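Local coordinates for flap endonuclease 1 (Sulfolobus solfataricus, PDB 2IZO), which cuts 5'-flaps, and trims 5' ends as an exonuclease, during DNA replication and repair, using magnesium ions as cofactor, at residues S14-K19 and E68-I73. Residues are numbered along the deposited sequence; the frame is centred on the assembly and turned at random.
Sequences SELKGK and EGVIPI
Two backbone hydrogen bonds of opposite sense join Gly18 and Lys19 to Gly69 and Ile71, where the chain passes from helix 53-68 into strand 70-76: Gly18 N donates to Gly69 O at 2.9 Å, and Ile71 N returns a bond to Lys19 O, also at 2.9 Å. Both are bent, with angles of 145° and 143° at the hydrogen, and each donor stands above the carbonyl plane of its acceptor. Gly18 belongs to the type II turn Leu16-Lys19 and Gly69 to the Schellman motif that ends helix 53-68, so a tight turn meets a helix C-terminus here before strands 19-24 and 70-76 run on in parallel. Leu16 CG meets Val70 CG2 at 3.8 Å, the two side chains crossing at a slant. The other branch, Val70 CG1, lies anti to its backbone N (chi1 -178°), which puts it 3.6 Å from Lys19 O. The aliphatic part of Lys17 runs alongside Glu68 O, with Lys17 CG 3.6 Å from it. The lysine side chain then bends away, and Lys17 NZ reaches outside this contact to a salt bridge with an acidic side chain of another protein's chain. Lys19 makes a cation-pi contact with Trp164, while Val70 also packs on Ile65 of helix 53-68. The contact is mainly polar backbone pairing, with a small apolar patch, where two adjacent N-domain strands of the central mixed sheet begin to run together, and the lysine at its margin contributes to a protein-protein interface.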
loop_
_atom_site.group_PDB
_atom_site.type_symbol
_atom_site.label_atom_id
_atom_site.label_comp_id
_atom_site.label_asym_id
_atom_site.label_seq_id
_atom_site.Cartn_x
_atom_site.Cartn_y
_atom_site.Cartn_z
ATOM N N SER A 14 10.501 3.451 10.479
ATOM C CA SER A 14 9.509 2.580 11.109
ATOM C C SER A 14 9.049 3.135 12.458
ATOM O O SER A 14 7.848 3.289 12.691
ATOM C CB SER A 14 10.063 1.162 11.283
ATOM O OG SER A 14 10.104 0.469 10.047
ATOM N N GLU A 15 10.006 3.448 13.330
ATOM C CA GLU A 15 9.701 3.978 14.657
ATOM C C GLU A 15 9.151 5.401 14.587
ATOM O O GLU A 15 8.451 5.847 15.494
ATOM C CB GLU A 15 10.932 3.918 15.559
ATOM N N LEU A 16 9.455 6.095 13.496
ATOM C CA LEU A 16 9.052 7.488 13.327
ATOM C C LEU A 16 7.687 7.628 12.639
ATOM O O LEU A 16 7.101 8.709 12.619
ATOM C CB LEU A 16 10.143 8.245 12.558
ATOM C CG LEU A 16 10.318 9.756 12.735
ATOM C CD1 LEU A 16 10.290 10.185 14.198
ATOM C CD2 LEU A 16 11.621 10.179 12.083
ATOM N N LYS A 17 7.187 6.521 12.091
ATOM C CA LYS A 17 5.897 6.480 11.401
ATOM C C LYS A 17 4.729 6.828 12.329
ATOM O O LYS A 17 4.609 6.280 13.427
ATOM C CB LYS A 17 5.689 5.098 10.773
ATOM C CG LYS A 17 4.542 5.007 9.779
ATOM C CD LYS A 17 4.705 3.825 8.823
ATOM C CE LYS A 17 4.253 2.497 9.434
ATOM N NZ LYS A 17 5.264 1.906 10.355
ATOM N N GLY A 18 3.879 7.747 11.874
ATOM C CA GLY A 18 2.716 8.195 12.638
ATOM C C GLY A 18 3.048 9.202 13.725
ATOM O O GLY A 18 2.370 9.260 14.752
ATOM N N LYS A 19 4.085 10.004 13.490
ATOM C CA LYS A 19 4.577 10.946 14.497
ATOM C C LYS A 19 4.647 12.390 14.008
ATOM O O LYS A 19 5.200 12.680 12.941
ATOM C CB LYS A 19 5.943 10.503 15.027
ATOM C CG LYS A 19 5.936 9.107 15.621
ATOM C CD LYS A 19 7.162 8.842 16.455
ATOM C CE LYS A 19 6.947 7.669 17.403
ATOM N NZ LYS A 19 5.754 7.831 18.281
ATOM N N GLU A 68 6.704 8.646 4.325
ATOM C CA GLU A 68 7.284 7.771 5.335
ATOM C C GLU A 68 6.432 7.682 6.612
ATOM O O GLU A 68 6.632 6.783 7.437
ATOM C CB GLU A 68 8.708 8.214 5.663
ATOM C CG GLU A 68 9.650 7.051 5.850
ATOM C CD GLU A 68 10.372 6.642 4.577
ATOM O OE1 GLU A 68 11.182 7.447 4.065
ATOM O OE2 GLU A 68 10.147 5.505 4.101
ATOM N N GLY A 69 5.494 8.617 6.768
ATOM C CA GLY A 69 4.538 8.599 7.876
ATOM C C GLY A 69 4.694 9.719 8.892
ATOM O O GLY A 69 3.920 9.808 9.853
ATOM N N VAL A 70 5.695 10.567 8.686
ATOM C CA VAL A 70 5.964 11.681 9.587
ATOM C C VAL A 70 5.039 12.843 9.246
ATOM O O VAL A 70 5.001 13.290 8.100
ATOM C CB VAL A 70 7.437 12.161 9.483
ATOM C CG1 VAL A 70 7.708 13.299 10.460
ATOM C CG2 VAL A 70 8.407 11.011 9.714
ATOM N N ILE A 71 4.285 13.320 10.231
ATOM C CA ILE A 71 3.505 14.540 10.052
ATOM C C ILE A 71 4.391 15.735 10.400
ATOM O O ILE A 71 4.805 15.896 11.551
ATOM C CB ILE A 71 2.195 14.547 10.874
ATOM C CG1 ILE A 71 1.287 13.393 10.436
ATOM C CG2 ILE A 71 1.477 15.897 10.723
ATOM C CD1 ILE A 71 -0.011 13.268 11.231
ATOM N N PRO A 72 4.701 16.570 9.395
ATOM C CA PRO A 72 5.634 17.668 9.573
ATOM C C PRO A 72 4.959 18.967 10.004
ATOM O O PRO A 72 3.941 19.365 9.436
ATOM C CB PRO A 72 6.249 17.823 8.179
ATOM C CG PRO A 72 5.269 17.181 7.221
ATOM C CD PRO A 72 4.186 16.517 8.016
ATOM N N ILE A 73 5.525 19.610 11.016
ATOM C CA ILE A 73 5.096 20.941 11.415
ATOM C C ILE A 73 6.294 21.875 11.299
ATOM O O ILE A 73 7.295 21.712 12.004
ATOM C CB ILE A 73 4.533 20.964 12.852
ATOM C CG1 ILE A 73 3.320 20.039 12.966
ATOM C CG2 ILE A 73 4.166 22.384 13.261
ATOM C CD1 ILE A 73 3.055 19.536 14.373
#